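Local coordinates for transcriptional regulator PA3341 (Pseudomonas aeruginosa, PDB 2FBH), which probably binds DNA as a dimeric MarR-family transcription factor with winged helix-turn-helix domains, and carries zinc ions in this crystal, at residues R39-V42 against L43-A47; V104-A107 against D108-I112; Q17-R20 against A21-E25; D74-E77 against S78-L81. All blocks are in the same frame, centred on the assembly; numbering follows the deposited sequence. Where two conformers were deposited one is given.

How the contacts relate
Contacts 1, 2 and 3 are successive turns of single helices; contact 4 is where helix 66-78 ends and turns toward strand 82-85. Contact 1, on helix 39-48, is core: most of its side chains are buried, and its histidine binds zinc. Contact 2, on helix 102-120, is two-sided, with an apolar stripe packed on contact 1 and an acidic, watered side outside. Contact 4 reaches contacts 1 and 2 through leucines, while its outer face is polar. Contact 3, on helix 11-29, lies about 15 Å from contact 4 at the nearest atoms and against the second subunit; it touches contact 1 through Trp40, and its chemistry is polar: a water bridge and an arginine on a sulfate.

Contact 1: R39-V42 against L43-A47; sequences RWLV and LLHLA
The indole of Trp40 meets Leu44 at its edge: CD1 of Leu44 lies near the ring plane, 4.4 Å from CZ3, while one face of the indole carries Leu41 CB. The imidazole of His45 is set obliquely to Leu41, whose carbonyl oxygen approaches the ring obliquely and whose branched end reaches the NE2 corner; CD1 and CD2 of Leu41 are each 3.6 Å from NE2. Leu41 has two conformers in the crystal, so this methyl placement belongs to one of them. These residues share one and a half turns of helix 39-48, part of the winged helix-turn-helix domain of the MarR family. His45, with His49, binds a zinc ion, and its ND1 is held by a hydrogen bond to Ser61, so the ring is fixed both by metal and by a hydroxyl. An indole has a single N-H, which for Trp40 is taken up by Asp27, and an imidazole has two nitrogens, so it can hold a metal and a hydroxyl at once; the carbon parts of both pack against aliphatic chains.

On another side of the helix Val42 and Leu46 lie together, CG1 of the valine 4.2 Å from CD1 of the leucine. CG1 stands opposite the backbone N (chi1 173°), and the short branched valine fits closely against Leu58, Leu69 and Val62 of the neighbouring helices. Beneath these side chains run regular i to i+4 bonds: Leu44 N reaches Trp40 O at 2.8 Å, and Leu46 N reaches Val42 O at 2.9 Å, lying in the plane of that carbonyl.

Contact 2: V104-A107 against D108-I112; sequences VLIA and DIEAI
Leu105 and Ile109, one helical turn apart, slant across one another, the delta methyl CD1 of the isoleucine coming to 3.9 Å from CG of the leucine. The leucine reaches forward because its CG is turned opposite the backbone N (chi1 178°), which carries the branch toward the next turn. The extended arm of Ile109 also passes close to the backbone: its CG1 lies 3.2 Å from Leu105 O. Ile106 and Glu110 behave otherwise. Their side chains run side by side in the same direction, with CG2 of Ile106 4.1 Å from CG of Glu110, so the aliphatic part of the glutamate, in the conformer given, one of two, continues the apolar stripe before its carboxylate bends off to a salt bridge with Arg48.

The setting is helix 102-120, which in MarR proteins leads from the winged helix-turn-helix domain toward the dimer interface. Leu105 and Ile106 are turned to helix 39-48, where Leu43 and Ala47 receive them; large branched residues suit this inner side. Val104, Ala107 and Asp108 lie on the exposed side, where a small alanine or a charged group is easily accommodated.

Asp108 has its carboxylate folded back along the helix toward Val104. Water 1 bridges the two, giving one hydrogen to Val104 O at 2.7 Å and the other to Asp108 OD1 at 2.6 Å. Val104 O therefore serves two donors, the second being Asp108 N at 3.3 Å. The neighbouring bonds are tighter: Glu110 N approaches Ile106 O at 2.8 Å, nearly along the C=O axis.

Contact 3: Q17-R20 against A21-E25; sequences QTSR and AWRAE. With SO4 (sulfate ion), chain E.
Ser19 and Arg23, one turn apart on helix 11-29, are joined twice. The backbone bond from Arg23 N to Ser19 O is 3.0 Å long and almost straight, at 177°. The second link passes through water 2, which accepts from Arg23 NE at 3.0 Å and is hydrogen-bonded to Ser19 OG at 2.8 Å. A small hydroxyl suits this spot, reaching the water without crowding the arginine.

The charged contact is with the sulfate ion. In the modelled conformer, one of two deposited, Arg23 NH1 donates to O2 at 2.7 Å, and NH2 adds a weak bond to the same oxygen, which lies at the guanidinium edge.

The guanidinium and the indole lie nearly parallel, face over face and offset: Trp22 CD1 lies 4.2 Å above the centre of the guanidinium, while NH1 is over the rim of the indole. With CG opposite the backbone N (chi1 -173°), the indole reaches Val116 and Val120 on helix 102-120.

Arg48, Arg117 and, from the second subunit, Gly12 and Thr13 also hydrogen-bond the sulfate. The ion probably came from the crystallisation liquor, but this gathering of donors from both chains is consistent with an anion-accepting pocket where the two subunits meet.

Contact 4: D74-E77 against S78-L81; sequences DGLE and SQGL
The carbonyl oxygen of Leu76 takes two N-H groups: Leu81 N at 3.0 Å with a 161° angle at the hydrogen, and Gln79 N by a weak bond. Together with the bond from Gly80 N to Glu77 O, 2.9 Å long, the link from Leu81 forms the Schellman motif that ends helix 66-78. Gly80 N stands well above the plane of its acceptor carbonyl, as the chain swings out of the helix. Gly80 has a positive phi of 70°, a conformation that a residue lacking a side chain adopts with little strain.

The apolar half of the motif is Leu76 against Leu81. Their side chains meet at about a right angle, CD2 of Leu76 lying 3.9 Å from CD1 of Leu81, and so close the inner side of the turn.

On the outer side Ser78 donates its hydroxyl OG to Gly75 O at 2.6 Å. Its chi1 of 75° sets OG between the backbone N and the carbonyl carbon, from where it bends back over the preceding turn. A serine suits an exposed helix end because it can satisfy a carbonyl there.

Leu76 packs on Val42 and Leu43 of helix 39-48 and on Val82 of strand 82-85, and Leu81 on Ala102 and Leu105 of helix 102-120. Arg84, in the same strand as Val82, makes salt bridges to both Asp74 and Glu77, tying the end of helix 66-78, the probable recognition helix by family topology, to the wing.

Contact 1: R39-V42 against L43-A47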
loop_
_atom_site.group_PDB
_atom_site.type_symbol
_atom_site.label_atom_id
_atom_site.label_comp_id
_atom_site.label_asym_id
_atom_site.label_seq_id
_atom_site.Cartn_x
_atom_site.Cartn_y
_atom_site.Cartn_z
ATOM N N ARG A 39 6.399 2.365 -11.946
ATOM C CA ARG A 39 7.050 3.467 -12.670
ATOM C C ARG A 39 6.135 4.633 -12.965
ATOM O O ARG A 39 6.548 5.788 -12.877
ATOM C CB ARG A 39 7.734 2.971 -13.929
ATOM C CG ARG A 39 8.703 1.945 -13.493
ATOM C CD ARG A 39 9.835 1.824 -14.368
ATOM N NE ARG A 39 9.500 1.344 -15.677
ATOM C CZ ARG A 39 10.376 0.647 -16.400
ATOM N NH1 ARG A 39 11.559 0.327 -15.862
ATOM N NH2 ARG A 39 10.081 0.251 -17.636
ATOM N N TRP A 40 4.879 4.344 -13.252
ATOM C CA TRP A 40 3.927 5.413 -13.545
ATOM C C TRP A 40 3.655 6.314 -12.312
ATOM O O TRP A 40 3.310 7.504 -12.470
ATOM C CB TRP A 40 2.615 4.861 -14.084
ATOM C CG TRP A 40 1.853 3.843 -13.196
ATOM C CD1 TRP A 40 1.797 2.468 -13.384
ATOM C CD2 TRP A 40 1.014 4.119 -12.063
ATOM N NE1 TRP A 40 1.008 1.898 -12.409
ATOM C CE2 TRP A 40 0.521 2.876 -11.586
ATOM C CE3 TRP A 40 0.624 5.293 -11.403
ATOM C CZ2 TRP A 40 -0.367 2.776 -10.479
ATOM C CZ3 TRP A 40 -0.248 5.185 -10.279
ATOM C CH2 TRP A 40 -0.733 3.969 -9.855
ATOM N N LEU A 41 3.837 5.739 -11.131
ATOM C CA LEU A 41 3.604 6.411 -9.836
ATOM C C LEU A 41 4.745 7.385 -9.454
ATOM O O LEU A 41 4.525 8.387 -8.808
ATOM C CB LEU A 41 3.400 5.352 -8.763
ATOM C CG LEU A 41 2.568 5.613 -7.506
ATOM C CD1 LEU A 41 3.472 5.985 -6.363
ATOM C CD2 LEU A 41 1.489 6.685 -7.717
ATOM N N VAL A 42 5.960 7.066 -9.895
ATOM C CA VAL A 42 7.069 8.002 -9.897
ATOM C C VAL A 42 6.771 9.204 -10.815
ATOM O O VAL A 42 6.884 10.326 -10.357
ATOM C CB VAL A 42 8.411 7.261 -10.257
ATOM C CG1 VAL A 42 9.548 8.261 -10.424
ATOM C CG2 VAL A 42 8.768 6.210 -9.127
ATOM N N LEU A 43 6.368 8.965 -12.094
ATOM C CA LEU A 43 5.959 9.991 -13.039
ATOM C C LEU A 43 4.852 10.841 -12.466
ATOM O O LEU A 43 4.884 12.061 -12.529
ATOM C CB LEU A 43 5.432 9.344 -14.312
ATOM C CG LEU A 43 6.529 8.745 -15.191
ATOM C CD1 LEU A 43 5.896 8.297 -16.514
ATOM C CD2 LEU A 43 7.713 9.819 -15.514
ATOM N N LEU A 44 3.875 10.172 -11.848
ATOM C CA LEU A 44 2.720 10.937 -11.366
ATOM C C LEU A 44 3.206 11.885 -10.285
ATOM O O LEU A 44 2.847 13.056 -10.305
ATOM C CB LEU A 44 1.687 9.994 -10.807
ATOM C CG LEU A 44 0.281 10.241 -11.227
ATOM C CD1 LEU A 44 -0.604 9.586 -10.186
ATOM C CD2 LEU A 44 -0.022 11.726 -11.491
ATOM N N HIS A 45 4.058 11.406 -9.375
ATOM C CA HIS A 45 4.544 12.245 -8.304
ATOM C C HIS A 45 5.466 13.376 -8.784
ATOM O O HIS A 45 5.424 14.501 -8.267
ATOM C CB HIS A 45 5.181 11.385 -7.246
ATOM C CG HIS A 45 4.169 10.625 -6.418
ATOM N ND1 HIS A 45 4.067 10.767 -5.046
ATOM C CD2 HIS A 45 3.184 9.762 -6.777
ATOM C CE1 HIS A 45 3.104 9.975 -4.589
ATOM N NE2 HIS A 45 2.552 9.356 -5.620
ATOM N N LEU A 46 6.261 13.101 -9.819
ATOM C CA LEU A 46 7.045 14.158 -10.432
ATOM C C LEU A 46 6.161 15.215 -11.041
ATOM O O LEU A 46 6.478 16.408 -11.004
ATOM C CB LEU A 46 7.973 13.559 -11.522
ATOM C CG LEU A 46 9.166 12.866 -10.920
ATOM C CD1 LEU A 46 9.906 12.122 -12.100
ATOM C CD2 LEU A 46 10.122 13.828 -10.255
ATOM N N ALA A 47 5.071 14.790 -11.650
ATOM C CA ALA A 47 4.179 15.710 -12.337
ATOM C C ALA A 47 3.524 16.638 -11.319
ATOM O O ALA A 47 3.118 17.774 -11.663
ATOM C CB ALA A 47 3.093 14.932 -13.017
#

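Contact 2: V104-A107 against D108-I112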
loop_
_atom_site.group_PDB
_atom_site.type_symbol
_atom_site.label_atom_id
_atom_site.label_comp_id
_atom_site.label_asym_id
_atom_site.label_seq_id
_atom_site.Cartn_x
_atom_site.Cartn_y
_atom_site.Cartn_z
ATOM N N VAL A 104 3.400 14.513 -22.993
ATOM C CA VAL A 104 2.124 13.910 -23.486
ATOM C C VAL A 104 1.785 12.709 -22.631
ATOM O O VAL A 104 0.611 12.398 -22.415
ATOM C CB VAL A 104 2.007 13.540 -25.036
ATOM C CG1 VAL A 104 2.029 14.782 -25.932
ATOM C CG2 VAL A 104 3.025 12.529 -25.461
ATOM N N LEU A 105 2.822 12.081 -22.079
ATOM C CA LEU A 105 2.612 10.949 -21.228
ATOM C C LEU A 105 1.964 11.346 -19.894
ATOM O O LEU A 105 0.957 10.743 -19.505
ATOM C CB LEU A 105 3.936 10.199 -20.969
ATOM C CG LEU A 105 3.785 9.018 -20.035
ATOM C CD1 LEU A 105 2.807 7.945 -20.679
ATOM C CD2 LEU A 105 5.197 8.444 -19.827
ATOM N N ILE A 106 2.565 12.281 -19.174
ATOM C CA ILE A 106 1.994 12.753 -17.901
ATOM C C ILE A 106 0.587 13.281 -18.091
ATOM O O ILE A 106 -0.282 13.044 -17.222
ATOM C CB ILE A 106 2.789 13.910 -17.314
ATOM C CG1 ILE A 106 4.227 13.460 -16.990
ATOM C CG2 ILE A 106 2.085 14.485 -16.055
ATOM C CD1 ILE A 106 4.269 12.426 -16.079
ATOM N N ALA A 107 0.344 14.019 -19.175
ATOM C CA ALA A 107 -1.046 14.486 -19.400
ATOM C C ALA A 107 -2.056 13.306 -19.409
ATOM O O ALA A 107 -3.172 13.389 -18.825
ATOM C CB ALA A 107 -1.108 15.253 -20.693
ATOM N N ASP A 108 -1.708 12.227 -20.122
ATOM C CA ASP A 108 -2.545 11.068 -20.167
ATOM C C ASP A 108 -2.680 10.381 -18.820
ATOM O O ASP A 108 -3.763 9.988 -18.470
ATOM C CB ASP A 108 -2.076 10.057 -21.248
ATOM C CG ASP A 108 -2.255 10.605 -22.667
ATOM O OD1 ASP A 108 -2.943 11.632 -22.821
ATOM O OD2 ASP A 108 -1.673 10.039 -23.624
ATOM N N ILE A 109 -1.597 10.229 -18.098
ATOM C CA ILE A 109 -1.625 9.630 -16.762
ATOM C C ILE A 109 -2.499 10.445 -15.795
ATOM O O ILE A 109 -3.337 9.880 -15.063
ATOM C CB ILE A 109 -0.184 9.527 -16.197
ATOM C CG1 ILE A 109 0.615 8.557 -17.126
ATOM C CG2 ILE A 109 -0.196 9.005 -14.711
ATOM C CD1 ILE A 109 2.079 8.430 -16.592
ATOM N N GLU A 110 -2.361 11.773 -15.827
ATOM C CA GLU A 110 -3.229 12.574 -14.951
ATOM C C GLU A 110 -4.701 12.474 -15.333
ATOM O O GLU A 110 -5.549 12.424 -14.454
ATOM C CB GLU A 110 -2.770 14.022 -14.870
ATOM C CG GLU A 110 -1.520 14.170 -14.046
ATOM C CD GLU A 110 -1.769 14.055 -12.551
ATOM O OE1 GLU A 110 -1.153 14.824 -11.803
ATOM O OE2 GLU A 110 -2.598 13.233 -12.113
ATOM N N ALA A 111 -4.996 12.451 -16.620
ATOM C CA ALA A 111 -6.372 12.375 -17.064
ATOM C C ALA A 111 -6.940 11.029 -16.556
ATOM O O ALA A 111 -8.073 10.940 -16.043
ATOM C CB ALA A 111 -6.478 12.486 -18.570
ATOM N N ILE A 112 -6.127 9.984 -16.690
ATOM C CA ILE A 112 -6.640 8.641 -16.263
ATOM C C ILE A 112 -6.775 8.572 -14.736
ATOM O O ILE A 112 -7.770 8.051 -14.230
ATOM C CB ILE A 112 -5.700 7.508 -16.827
ATOM C CG1 ILE A 112 -5.828 7.482 -18.359
ATOM C CG2 ILE A 112 -6.025 6.178 -16.209
ATOM C CD1 ILE A 112 -4.719 6.603 -19.085
HETATM O O HOH W 1 -1.436 13.439 -23.862
#

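Contact 3: Q17-R20 against A21-E25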
loop_
_atom_site.group_PDB
_atom_site.type_symbol
_atom_site.label_atom_id
_atom_site.label_comp_id
_atom_site.label_asym_id
_atom_site.label_seq_id
_atom_site.Cartn_x
_atom_site.Cartn_y
_atom_site.Cartn_z
ATOM N N GLN A 17 -6.572 -2.187 2.307
ATOM C CA GLN A 17 -7.327 -2.846 1.223
ATOM C C GLN A 17 -7.929 -1.856 0.215
ATOM O O GLN A 17 -7.916 -2.133 -1.008
ATOM C CB GLN A 17 -8.409 -3.715 1.829
ATOM C CG GLN A 17 -7.820 -4.990 2.503
ATOM C CD GLN A 17 -8.950 -5.927 3.015
ATOM O OE1 GLN A 17 -10.148 -5.619 2.875
ATOM N NE2 GLN A 17 -8.550 -7.124 3.552
ATOM N N THR A 18 -8.445 -0.732 0.727
ATOM C CA THR A 18 -9.057 0.283 -0.109
ATOM C C THR A 18 -7.964 0.931 -0.960
ATOM O O THR A 18 -8.135 1.116 -2.147
ATOM C CB THR A 18 -9.750 1.360 0.764
ATOM O OG1 THR A 18 -10.728 0.746 1.620
ATOM C CG2 THR A 18 -10.486 2.336 -0.161
ATOM N N SER A 19 -6.833 1.262 -0.321
ATOM C CA SER A 19 -5.671 1.812 -1.022
ATOM C C SER A 19 -5.172 0.824 -2.104
ATOM O O SER A 19 -4.930 1.259 -3.216
ATOM C CB SER A 19 -4.580 2.216 -0.066
ATOM O OG SER A 19 -3.623 3.011 -0.864
ATOM N N ARG A 20 -4.988 -0.448 -1.763
ATOM C CA ARG A 20 -4.564 -1.458 -2.750
ATOM C C ARG A 20 -5.539 -1.536 -3.896
ATOM O O ARG A 20 -5.091 -1.676 -5.061
ATOM C CB ARG A 20 -4.476 -2.814 -2.103
ATOM C CG ARG A 20 -4.058 -3.974 -3.015
ATOM C CD ARG A 20 -3.843 -5.222 -2.109
ATOM N NE ARG A 20 -3.333 -4.861 -0.765
ATOM C CZ ARG A 20 -2.139 -4.298 -0.505
ATOM N NH1 ARG A 20 -1.267 -4.055 -1.493
ATOM N NH2 ARG A 20 -1.794 -4.000 0.753
ATOM N N ALA A 21 -6.828 -1.500 -3.597
ATOM C CA ALA A 21 -7.859 -1.644 -4.681
ATOM C C ALA A 21 -7.754 -0.428 -5.608
ATOM O O ALA A 21 -7.851 -0.564 -6.839
ATOM C CB ALA A 21 -9.262 -1.746 -4.042
ATOM N N TRP A 22 -7.567 0.773 -5.050
ATOM C CA TRP A 22 -7.530 1.971 -5.877
ATOM C C TRP A 22 -6.251 1.944 -6.747
ATOM O O TRP A 22 -6.296 2.153 -7.974
ATOM C CB TRP A 22 -7.532 3.188 -4.958
ATOM C CG TRP A 22 -7.656 4.496 -5.593
ATOM C CD1 TRP A 22 -7.160 4.904 -6.800
ATOM C CD2 TRP A 22 -8.247 5.619 -4.991
ATOM N NE1 TRP A 22 -7.412 6.259 -7.006
ATOM C CE2 TRP A 22 -8.103 6.707 -5.904
ATOM C CE3 TRP A 22 -8.888 5.817 -3.757
ATOM C CZ2 TRP A 22 -8.618 7.964 -5.664
ATOM C CZ3 TRP A 22 -9.402 7.142 -3.490
ATOM C CH2 TRP A 22 -9.248 8.175 -4.438
ATOM N N ARG A 23 -5.116 1.642 -6.141
ATOM C CA ARG A 23 -3.888 1.524 -6.965
ATOM C C ARG A 23 -3.962 0.387 -8.018
ATOM O O ARG A 23 -3.390 0.526 -9.108
ATOM C CB ARG A 23 -2.685 1.416 -6.048
ATOM C CG ARG A 23 -2.560 2.620 -5.080
ATOM C CD ARG A 23 -2.503 3.948 -5.836
ATOM N NE ARG A 23 -3.179 5.002 -5.120
ATOM C CZ ARG A 23 -3.329 6.235 -5.607
ATOM N NH1 ARG A 23 -3.942 7.140 -4.900
ATOM N NH2 ARG A 23 -2.854 6.568 -6.800
ATOM N N ALA A 24 -4.688 -0.682 -7.735
ATOM C CA ALA A 24 -4.875 -1.782 -8.738
ATOM C C ALA A 24 -5.655 -1.238 -9.897
ATOM O O ALA A 24 -5.383 -1.555 -11.068
ATOM C CB ALA A 24 -5.588 -2.955 -8.157
ATOM N N GLU A 25 -6.693 -0.466 -9.571
ATOM C CA GLU A 25 -7.552 0.077 -10.634
ATOM C C GLU A 25 -6.776 1.093 -11.517
ATOM O O GLU A 25 -6.869 1.098 -12.736
ATOM C CB GLU A 25 -8.816 0.761 -10.039
ATOM C CG GLU A 25 -9.733 1.347 -11.145
ATOM C CD GLU A 25 -10.359 0.257 -12.107
ATOM O OE1 GLU A 25 -10.412 -0.963 -11.770
ATOM O OE2 GLU A 25 -10.806 0.682 -13.221
HETATM S S SO4 E . -5.074 10.243 -6.724
HETATM O O1 SO4 E . -6.219 10.859 -6.116
HETATM O O2 SO4 E . -5.096 8.777 -6.662
HETATM O O3 SO4 E . -3.952 10.693 -5.920
HETATM O O4 SO4 E . -4.979 10.717 -8.146
HETATM O O HOH W 2 -4.742 4.881 -2.554
#

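Contact 4: D74-E77 against S78-L81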
loop_
_atom_site.group_PDB
_atom_site.type_symbol
_atom_site.label_atom_id
_atom_site.label_comp_id
_atom_site.label_asym_id
_atom_site.label_seq_id
_atom_site.Cartn_x
_atom_site.Cartn_y
_atom_site.Cartn_z
ATOM N N ASP A 74 16.055 4.110 -13.502
ATOM C CA ASP A 74 16.851 3.645 -14.693
ATOM C C ASP A 74 15.887 3.347 -15.854
ATOM O O ASP A 74 16.109 3.720 -17.005
ATOM C CB ASP A 74 17.589 2.322 -14.436
ATOM C CG ASP A 74 18.825 2.465 -13.518
ATOM O OD1 ASP A 74 19.325 3.590 -13.341
ATOM O OD2 ASP A 74 19.229 1.411 -12.947
ATOM N N GLY A 75 14.787 2.677 -15.525
ATOM C CA GLY A 75 13.746 2.421 -16.488
ATOM C C GLY A 75 13.189 3.668 -17.134
ATOM O O GLY A 75 13.137 3.751 -18.345
ATOM N N LEU A 76 12.812 4.662 -16.338
ATOM C CA LEU A 76 12.202 5.827 -16.879
ATOM C C LEU A 76 13.258 6.645 -17.695
ATOM O O LEU A 76 12.947 7.229 -18.680
ATOM C CB LEU A 76 11.750 6.693 -15.694
ATOM C CG LEU A 76 10.483 6.116 -15.001
ATOM C CD1 LEU A 76 10.103 7.081 -13.867
ATOM C CD2 LEU A 76 9.354 6.016 -16.010
ATOM N N GLU A 77 14.475 6.669 -17.180
ATOM C CA GLU A 77 15.590 7.445 -17.811
ATOM C C GLU A 77 15.940 6.807 -19.181
ATOM O O GLU A 77 16.165 7.504 -20.228
ATOM C CB GLU A 77 16.779 7.357 -16.860
ATOM C CG GLU A 77 17.881 8.370 -17.175
ATOM C CD GLU A 77 18.993 8.308 -16.143
ATOM O OE1 GLU A 77 19.702 9.291 -16.132
ATOM O OE2 GLU A 77 19.226 7.279 -15.412
ATOM N N SER A 78 15.961 5.469 -19.187
ATOM C CA SER A 78 16.150 4.726 -20.447
ATOM C C SER A 78 15.128 5.080 -21.538
ATOM O O SER A 78 15.447 5.076 -22.730
ATOM C CB SER A 78 16.169 3.204 -20.206
ATOM O OG SER A 78 14.858 2.689 -19.963
ATOM N N GLN A 79 13.915 5.419 -21.112
ATOM C CA GLN A 79 12.816 5.776 -22.003
ATOM C C GLN A 79 12.799 7.308 -22.280
ATOM O O GLN A 79 11.906 7.839 -22.979
ATOM C CB GLN A 79 11.456 5.257 -21.426
ATOM C CG GLN A 79 11.308 3.710 -21.071
ATOM C CD GLN A 79 10.057 3.319 -20.134
ATOM O OE1 GLN A 79 9.971 3.672 -18.923
ATOM N NE2 GLN A 79 9.127 2.549 -20.699
ATOM N N GLY A 80 13.813 8.036 -21.778
ATOM C CA GLY A 80 13.908 9.467 -22.038
ATOM C C GLY A 80 12.820 10.295 -21.319
ATOM O O GLY A 80 12.482 11.393 -21.771
ATOM N N LEU A 81 12.285 9.756 -20.228
ATOM C CA LEU A 81 11.176 10.417 -19.490
ATOM C C LEU A 81 11.684 11.275 -18.320
ATOM O O LEU A 81 11.016 12.260 -17.877
ATOM C CB LEU A 81 10.154 9.380 -19.010
ATOM C CG LEU A 81 9.494 8.609 -20.151
ATOM C CD1 LEU A 81 8.615 7.425 -19.584
ATOM C CD2 LEU A 81 8.673 9.492 -21.116
#